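Local coordinates for malyl-CoA lyase/beta-methylmalyl-CoA lyase (Methylobacterium extorquens, PDB 5UGR), which belongs to the HpcH/HpaI aldolase/citrate lyase family of TIM-barrel enzymes and carries a magnesium-binding site, at residues R12-E17 with A36-L41; R223-P228 with G252-H257. One frame throughout, in Å; residues are numbered along the deposited sequence.

Contact 1 (R12-E17 with A36-L41); sequences RLHRSE and ADVIFL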
ATOM      1  N   ARG A  12      23.818  19.392  -9.113  1.00 18.21           N
ATOM      2  CA  ARG A  12      25.288  19.291  -9.272  1.00 15.68           C
ATOM      3  C   ARG A  12      25.627  18.802 -10.648  1.00 16.16           C
ATOM      4  O   ARG A  12      24.885  18.008 -11.253  1.00 18.23           O
ATOM      5  CB  ARG A  12      25.878  18.313  -8.277  1.00 15.57           C
ATOM      6  CG  ARG A  12      25.473  18.545  -6.823  1.00 14.95           C
ATOM      7  CD  ARG A  12      26.198  17.636  -5.851  1.00 15.34           C
ATOM      8  NE  ARG A  12      25.574  17.618  -4.536  1.00 15.47           N
ATOM      9  CZ  ARG A  12      26.093  18.103  -3.412  1.00 15.78           C
ATOM     10  NH1 ARG A  12      27.229  18.839  -3.384  1.00 17.85           N
ATOM     11  NH2 ARG A  12      25.440  17.895  -2.308  1.00 16.38           N
ATOM     12  N   LEU A  13      26.830  19.201 -11.103  1.00 16.63           N
ATOM     13  CA  LEU A  13      27.431  18.688 -12.324  1.00 17.19           C
ATOM     14  C   LEU A  13      28.011  17.312 -12.024  1.00 17.11           C
ATOM     15  O   LEU A  13      28.705  17.121 -11.044  1.00 18.39           O
ATOM     16  CB  LEU A  13      28.524  19.643 -12.815  1.00 20.07           C
ATOM     17  CG  LEU A  13      29.210  19.229 -14.087  1.00 21.60           C
ATOM     18  CD1 LEU A  13      28.310  19.314 -15.286  1.00 21.90           C
ATOM     19  CD2 LEU A  13      30.386  20.165 -14.344  1.00 22.95           C
ATOM     20  N   HIS A  14      27.629  16.322 -12.810  1.00 16.02           N
ATOM     21  CA  HIS A  14      27.887  14.924 -12.494  1.00 15.33           C
ATOM     22  C   HIS A  14      28.135  14.096 -13.767  1.00 17.00           C
ATOM     23  O   HIS A  14      27.544  13.036 -13.973  1.00 20.87           O
ATOM     24  CB  HIS A  14      26.673  14.422 -11.708  1.00 15.59           C
ATOM     25  CG  HIS A  14      26.881  13.166 -10.965  1.00 14.63           C
ATOM     26  ND1 HIS A  14      26.111  12.837  -9.863  1.00 16.52           N
ATOM     27  CD2 HIS A  14      27.746  12.150 -11.135  1.00 16.38           C
ATOM     28  CE1 HIS A  14      26.523  11.686  -9.380  1.00 15.95           C
ATOM     29  NE2 HIS A  14      27.494  11.242 -10.150  1.00 15.26           N
ATOM     30  N   ARG A  15      29.003  14.579 -14.639  1.00 15.68           N
ATOM     31  CA  ARG A  15      29.321  13.858 -15.878  1.00 14.84           C
ATOM     32  C   ARG A  15      30.180  12.608 -15.668  1.00 14.68           C
ATOM     33  O   ARG A  15      30.035  11.592 -16.361  1.00 15.46           O
ATOM     34  CB  ARG A  15      30.020  14.797 -16.865  1.00 15.97           C
ATOM     35  CG  ARG A  15      29.244  16.028 -17.261  1.00 17.02           C
ATOM     36  CD  ARG A  15      30.116  17.048 -17.926  1.00 16.70           C
ATOM     37  NE  ARG A  15      31.215  17.458 -17.082  1.00 18.73           N
ATOM     38  CZ  ARG A  15      32.297  18.101 -17.515  1.00 19.61           C
ATOM     39  NH1 ARG A  15      32.443  18.450 -18.791  1.00 22.81           N
ATOM     40  NH2 ARG A  15      33.244  18.421 -16.667  1.00 20.93           N
ATOM     41  N   SER A  16      31.132  12.741 -14.750  1.00 15.74           N
ATOM     42  CA  SER A  16      32.139  11.748 -14.457  1.00 15.99           C
ATOM     43  C   SER A  16      32.186  11.502 -12.975  1.00 16.41           C
ATOM     44  O   SER A  16      32.167  12.451 -12.165  1.00 16.58           O
ATOM     45  CB  SER A  16      33.515  12.216 -14.973  1.00 18.60           C
ATOM     46  OG  SER A  16      33.854  13.506 -14.503  1.00 17.23           O
ATOM     47  N   GLU A  17      32.222  10.208 -12.614  1.00 14.93           N
ATOM     48  CA  GLU A  17      32.256   9.809 -11.190  1.00 14.78           C
ATOM     49  C   GLU A  17      33.397   8.840 -11.024  1.00 14.93           C
ATOM     50  O   GLU A  17      33.316   7.677 -11.468  1.00 15.28           O
ATOM     51  CB  GLU A  17      30.907   9.205 -10.817  1.00 14.16           C
ATOM     52  CG  GLU A  17      30.813   8.650  -9.407  1.00 14.84           C
ATOM     53  CD  GLU A  17      29.394   8.263  -8.979  1.00 15.17           C
ATOM     54  OE1 GLU A  17      29.223   7.597  -7.907  1.00 14.91           O
ATOM     55  OE2 GLU A  17      28.442   8.650  -9.711  1.00 14.17           O
ATOM     56  N   ALA A  36      37.782  14.791 -12.794  1.00 17.65           N
ATOM     57  CA  ALA A  36      36.474  14.195 -12.447  1.00 17.15           C
ATOM     58  C   ALA A  36      35.595  15.232 -11.806  1.00 17.26           C
ATOM     59  O   ALA A  36      36.052  16.059 -11.011  1.00 20.73           O
ATOM     60  CB  ALA A  36      36.673  13.066 -11.476  1.00 16.97           C
ATOM     61  N   ASP A  37      34.296  15.147 -12.105  1.00 16.09           N
ATOM     62  CA  ASP A  37      33.304  16.028 -11.451  1.00 16.80           C
ATOM     63  C   ASP A  37      33.022  15.603 -10.029  1.00 16.02           C
ATOM     64  O   ASP A  37      32.797  16.428  -9.141  1.00 17.67           O
ATOM     65  CB  ASP A  37      32.003  16.036 -12.225  1.00 16.33           C
ATOM     66  CG  ASP A  37      32.093  16.704 -13.628  1.00 18.11           C
ATOM     67  OD1 ASP A  37      33.000  17.544 -13.842  1.00 18.51           O
ATOM     68  OD2 ASP A  37      31.181  16.440 -14.458  1.00 16.71           O
ATOM     69  N   VAL A  38      32.899  14.291  -9.860  1.00 16.43           N
ATOM     70  CA  VAL A  38      32.515  13.678  -8.592  1.00 15.45           C
ATOM     71  C   VAL A  38      33.553  12.599  -8.306  1.00 15.90           C
ATOM     72  O   VAL A  38      33.941  11.875  -9.213  1.00 16.52           O
ATOM     73  CB  VAL A  38      31.110  12.986  -8.727  1.00 16.57           C
ATOM     74  CG1 VAL A  38      30.713  12.279  -7.449  1.00 18.46           C
ATOM     75  CG2 VAL A  38      30.024  13.989  -9.117  1.00 16.84           C
ATOM     76  N   ILE A  39      33.993  12.501  -7.058  1.00 15.62           N
ATOM     77  CA  ILE A  39      34.881  11.421  -6.640  1.00 16.21           C
ATOM     78  C   ILE A  39      34.268  10.719  -5.454  1.00 15.62           C
ATOM     79  O   ILE A  39      33.816  11.388  -4.515  1.00 17.67           O
ATOM     80  CB  ILE A  39      36.313  11.945  -6.230  1.00 18.17           C
ATOM     81  CG1 ILE A  39      37.007  12.491  -7.482  1.00 19.31           C
ATOM     82  CG2 ILE A  39      37.130  10.795  -5.595  1.00 19.67           C
ATOM     83  CD1 ILE A  39      38.391  13.085  -7.220  1.00 22.14           C
ATOM     84  N   PHE A  40      34.248   9.384  -5.483  1.00 14.80           N
ATOM     85  CA  PHE A  40      33.985   8.666  -4.252  1.00 14.80           C
ATOM     86  C   PHE A  40      35.201   7.926  -3.783  1.00 15.21           C
ATOM     87  O   PHE A  40      35.895   7.276  -4.566  1.00 16.05           O
ATOM     88  CB  PHE A  40      32.715   7.762  -4.288  1.00 14.88           C
ATOM     89  CG  PHE A  40      32.812   6.482  -5.069  1.00 15.29           C
ATOM     90  CD1 PHE A  40      33.384   5.345  -4.539  1.00 15.71           C
ATOM     91  CD2 PHE A  40      32.138   6.362  -6.282  1.00 16.25           C
ATOM     92  CE1 PHE A  40      33.356   4.149  -5.237  1.00 16.96           C
ATOM     93  CE2 PHE A  40      32.086   5.180  -6.972  1.00 16.34           C
ATOM     94  CZ  PHE A  40      32.704   4.044  -6.423  1.00 15.96           C
ATOM     95  N   LEU A  41      35.470   8.122  -2.489  1.00 15.46           N
ATOM     96  CA  LEU A  41      36.506   7.417  -1.785  1.00 15.83           C
ATOM     97  C   LEU A  41      35.919   6.152  -1.195  1.00 15.18           C
ATOM     98  O   LEU A  41      34.961   6.228  -0.378  1.00 15.53           O
ATOM     99  CB  LEU A  41      37.133   8.328  -0.730  1.00 17.07           C
ATOM    100  CG  LEU A  41      37.610   9.708  -1.234  1.00 16.61           C
ATOM    101  CD1 LEU A  41      38.247  10.499  -0.081  1.00 19.02           C
ATOM    102  CD2 LEU A  41      38.596   9.557  -2.432  1.00 19.34           C
TER
HETATM  103  O   HOH W   1      30.287  18.088  -9.066  1.00 22.34           O
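Glu17 and Val38 form a parallel beta bridge between the first two strands of a TIM barrel, with their CA atoms 4.7 Å apart. Helix 25-32 links strands 16-21 and 38-42, making this a beta-alpha-beta unit, and the contact lies buried where both strands begin. The strand bond runs from Val38 N to Ser16 O at 3.0 Å. One step earlier, Asp37 N donates to Ser16 OG over 2.9 Å; a chi1 of 53° sets that oxygen between the serine's own backbone N and carbonyl carbon, and Asn265 of helix 259-268 is its further partner.

Asp37 gives up the most surface. Asp37 OD2 is gripped twice by one residue: the anti lone pair receives Arg15 N (2.9 Å), the syn lone pair Arg15 NE (2.8 Å). Guanidinium and carboxylate are only 14° from coplanar, so the salt bridge is made edge-on. Lys324 also lies by the other carboxylate oxygen, whose position is less sure. A water donates to both Leu13 O and Asp37 O, linking the two loops just ahead of the strands.

On the side of the bridge where Glu17 and Val38 project, both help to hold the His14 ring, whose ND1 pairs with Arg223: His14 NE2 donates, in the ring plane, to Glu17 OE2 (2.8 Å), and Val38 CG2 sits over one face, 3.7 Å from the centroid of the His14 ring and 18° off its normal.

Contact 2 (R223-P228 with G252-H257); sequences RPIDGP and GKWAIH
Pro228, Trp254 and Lys253 lose the most surface here, and they work on two sides of a parallel strand pair. Strands 223-226 and 252-255 run at 39° to each other and are joined by two backbone bonds that flank Lys253: Asp226 N to Gly252 O (2.9 Å) and Trp254 N to Asp226 O (2.9 Å).

Trp254 lays one face of its indole against the turn after strand 223-226. Gly227 CA stands over the five-membered ring of Trp254, 3.8 Å from its centroid and 12° off the normal, a CH-pi contact. Over the same face, but off-centre on the six-membered ring, comes Pro228 CD, 3.7 Å from Trp254 CE3. Ile225 CG2 meets the indole at its edge instead, and Ser162 takes the hydrogen bond from NE1, so face, edge and N-H are each engaged. Pro228 also reaches the residue beyond the end of strand 252-255, Pro228 CB lying 3.9 Å from Ile256 CG2.

Lys253 occupies the other side with Asp226, the two side chains running alongside one another. The lysine is extended until chi4 (56°), where the last bond turns NZ toward segment 223-228. There Lys253 NZ makes a salt bridge to Asp226 OD2 at 2.7 Å, approaching from above the carboxylate plane, and donates to Gly227 O at 2.8 Å. A water that accepts from NZ passes the link on to Pro228 O. This side packs on helix 235-248 through Tyr238, Ala242 and Cys245.

Trp254 meanwhile faces the barrel interior, its side chain about 6 Å from the bound magnesium ion. The whole is the last beta-alpha-beta unit of a TIM barrel, strands 223-226 and 252-255 being the seventh and eighth.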
ATOM      1  N   ARG A 223      19.400  12.467 -10.283  1.00 11.86           N
ATOM      2  CA  ARG A 223      20.347  12.260 -11.385  1.00 12.72           C
ATOM      3  C   ARG A 223      20.505  10.761 -11.674  1.00 12.88           C
ATOM      4  O   ARG A 223      20.907  10.043 -10.759  1.00 12.77           O
ATOM      5  CB  ARG A 223      21.707  12.867 -11.041  1.00 14.27           C
ATOM      6  CG  ARG A 223      21.701  14.335 -10.664  1.00 15.69           C
ATOM      7  CD  ARG A 223      23.105  14.864 -10.466  1.00 17.49           C
ATOM      8  NE  ARG A 223      23.785  14.411  -9.281  1.00 15.34           N
ATOM      9  CZ  ARG A 223      23.663  14.968  -8.065  1.00 14.53           C
ATOM     10  NH1 ARG A 223      24.429  14.502  -7.047  1.00 15.98           N
ATOM     11  NH2 ARG A 223      22.777  15.944  -7.847  1.00 18.16           N
ATOM     12  N   PRO A 224      20.269  10.318 -12.925  1.00 13.63           N
ATOM     13  CA  PRO A 224      20.562   8.932 -13.280  1.00 13.98           C
ATOM     14  C   PRO A 224      22.003   8.820 -13.799  1.00 13.27           C
ATOM     15  O   PRO A 224      22.364   9.470 -14.805  1.00 13.21           O
ATOM     16  CB  PRO A 224      19.566   8.647 -14.408  1.00 13.45           C
ATOM     17  CG  PRO A 224      19.044   9.955 -14.905  1.00 16.17           C
ATOM     18  CD  PRO A 224      19.591  11.044 -14.032  1.00 15.07           C
ATOM     19  N   ILE A 225      22.766   7.936 -13.128  1.00 12.38           N
ATOM     20  CA  ILE A 225      24.200   7.771 -13.390  1.00 13.35           C
ATOM     21  C   ILE A 225      24.460   6.323 -13.754  1.00 12.14           C
ATOM     22  O   ILE A 225      23.987   5.390 -13.075  1.00 12.75           O
ATOM     23  CB  ILE A 225      25.062   8.157 -12.145  1.00 13.54           C
ATOM     24  CG1 ILE A 225      24.656   9.540 -11.615  1.00 13.21           C
ATOM     25  CG2 ILE A 225      26.530   8.078 -12.505  1.00 13.58           C
ATOM     26  CD1 ILE A 225      24.847  10.688 -12.551  1.00 15.18           C
ATOM     27  N   ASP A 226      25.248   6.108 -14.824  1.00 12.06           N
ATOM     28  CA  ASP A 226      25.606   4.751 -15.239  1.00 14.33           C
ATOM     29  C   ASP A 226      26.878   4.336 -14.530  1.00 13.96           C
ATOM     30  O   ASP A 226      27.765   5.172 -14.290  1.00 13.92           O
ATOM     31  CB  ASP A 226      25.807   4.739 -16.765  1.00 13.54           C
ATOM     32  CG  ASP A 226      25.862   3.347 -17.363  1.00 14.55           C
ATOM     33  OD1 ASP A 226      25.262   2.407 -16.773  1.00 14.81           O
ATOM     34  OD2 ASP A 226      26.595   3.210 -18.388  1.00 15.65           O
ATOM     35  N   GLY A 227      27.006   3.048 -14.248  1.00 13.21           N
ATOM     36  CA  GLY A 227      28.099   2.517 -13.455  1.00 13.74           C
ATOM     37  C   GLY A 227      29.378   2.174 -14.260  1.00 13.18           C
ATOM     38  O   GLY A 227      29.631   2.760 -15.324  1.00 14.88           O
ATOM     39  N   PRO A 228      30.156   1.231 -13.756  1.00 14.18           N
ATOM     40  CA  PRO A 228      31.492   0.994 -14.281  1.00 15.27           C
ATOM     41  C   PRO A 228      31.497   0.235 -15.597  1.00 14.53           C
ATOM     42  O   PRO A 228      30.572  -0.545 -15.870  1.00 14.87           O
ATOM     43  CB  PRO A 228      32.149   0.164 -13.172  1.00 16.75           C
ATOM     44  CG  PRO A 228      30.983  -0.571 -12.542  1.00 17.62           C
ATOM     45  CD  PRO A 228      29.838   0.397 -12.576  1.00 14.64           C
ATOM     46  N   GLY A 252      25.507  11.040 -16.354  1.00 14.00           N
ATOM     47  CA  GLY A 252      26.939  10.791 -16.176  1.00 13.70           C
ATOM     48  C   GLY A 252      27.249   9.335 -16.059  1.00 13.46           C
ATOM     49  O   GLY A 252      26.337   8.485 -16.116  1.00 15.09           O
ATOM     50  N   LYS A 253      28.548   9.029 -15.934  1.00 13.78           N
ATOM     51  CA  LYS A 253      29.015   7.648 -15.878  1.00 13.39           C
ATOM     52  C   LYS A 253      30.267   7.560 -15.023  1.00 13.84           C
ATOM     53  O   LYS A 253      31.083   8.522 -14.913  1.00 14.73           O
ATOM     54  CB  LYS A 253      29.316   7.091 -17.276  1.00 14.13           C
ATOM     55  CG  LYS A 253      29.639   5.602 -17.371  1.00 13.74           C
ATOM     56  CD  LYS A 253      29.674   5.086 -18.790  1.00 15.77           C
ATOM     57  CE  LYS A 253      30.113   3.643 -18.896  1.00 15.75           C
ATOM     58  NZ  LYS A 253      29.252   2.762 -18.067  1.00 14.42           N
ATOM     59  N   TRP A 254      30.415   6.372 -14.400  1.00 13.62           N
ATOM     60  CA  TRP A 254      31.607   6.129 -13.629  1.00 14.80           C
ATOM     61  C   TRP A 254      32.866   6.059 -14.504  1.00 14.89           C
ATOM     62  O   TRP A 254      32.842   5.580 -15.623  1.00 15.61           O
ATOM     63  CB  TRP A 254      31.524   4.830 -12.832  1.00 14.44           C
ATOM     64  CG  TRP A 254      30.529   4.846 -11.712  1.00 13.99           C
ATOM     65  CD1 TRP A 254      29.415   5.645 -11.555  1.00 13.35           C
ATOM     66  CD2 TRP A 254      30.522   3.931 -10.629  1.00 12.93           C
ATOM     67  NE1 TRP A 254      28.748   5.293 -10.408  1.00 13.63           N
ATOM     68  CE2 TRP A 254      29.398   4.231  -9.819  1.00 13.21           C
ATOM     69  CE3 TRP A 254      31.354   2.889 -10.268  1.00 14.48           C
ATOM     70  CZ2 TRP A 254      29.110   3.509  -8.676  1.00 15.13           C
ATOM     71  CZ3 TRP A 254      31.084   2.173  -9.146  1.00 16.94           C
ATOM     72  CH2 TRP A 254      29.958   2.462  -8.353  1.00 16.08           C
ATOM     73  N   ALA A 255      33.964   6.473 -13.872  1.00 15.18           N
ATOM     74  CA  ALA A 255      35.314   6.221 -14.329  1.00 15.68           C
ATOM     75  C   ALA A 255      36.007   5.373 -13.254  1.00 16.95           C
ATOM     76  O   ALA A 255      36.073   5.757 -12.080  1.00 18.44           O
ATOM     77  CB  ALA A 255      36.065   7.525 -14.585  1.00 18.34           C
ATOM     78  N   ILE A 256      36.512   4.238 -13.669  1.00 18.44           N
ATOM     79  CA  ILE A 256      37.278   3.372 -12.761  1.00 20.69           C
ATOM     80  C   ILE A 256      38.724   3.237 -13.231  1.00 22.95           C
ATOM     81  O   ILE A 256      39.501   2.470 -12.647  1.00 28.50           O
ATOM     82  CB  ILE A 256      36.607   1.996 -12.500  1.00 20.72           C
ATOM     83  CG1 ILE A 256      36.419   1.193 -13.766  1.00 22.67           C
ATOM     84  CG2 ILE A 256      35.265   2.140 -11.769  1.00 23.53           C
ATOM     85  CD1 ILE A 256      36.117  -0.280 -13.465  1.00 23.46           C
ATOM     86  N   HIS A 257      39.080   3.983 -14.260  1.00 20.42           N
ATOM     87  CA  HIS A 257      40.467   4.135 -14.753  1.00 21.39           C
ATOM     88  C   HIS A 257      40.580   5.558 -15.227  1.00 21.39           C
ATOM     89  O   HIS A 257      39.614   6.117 -15.785  1.00 20.95           O
ATOM     90  CB  HIS A 257      40.677   3.199 -15.914  1.00 23.40           C
ATOM     91  CG  HIS A 257      42.071   3.185 -16.439  1.00 30.09           C
ATOM     92  ND1 HIS A 257      42.517   4.039 -17.437  1.00 32.73           N
ATOM     93  CD2 HIS A 257      43.121   2.402 -16.115  1.00 30.96           C
ATOM     94  CE1 HIS A 257      43.787   3.784 -17.689  1.00 32.00           C
ATOM     95  NE2 HIS A 257      44.183   2.794 -16.902  1.00 42.21           N
TER
HETATM   96  O   HOH W   2      29.134  -0.033 -18.151  1.00 16.42           O

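In the fold
Both contacts are buried beta-alpha-beta pairings in one closed parallel barrel, and neither touches another subunit. Contact 1 joins strands 16-21 and 38-42, contact 2 strands 223-226 and 252-255; since strands 16-21 and 252-255 are neighbours, the two pairings abut across the closure of the barrel, centres 8 Å apart. Glu17 O and Ala255 N, 2.8 Å apart, probably hydrogen-bond across that seam. His14 ND1 and Arg223 NE, 2.9 Å apart, probably do so too, reaching past strand 252-255 to strand 223-226. Their chemistry differs: contact 1 has its ion pair in the segments leading into its strands, whereas contact 2 has its own on the helix-facing side and turns an indole inward, where Phe40 meets it edge-to-face.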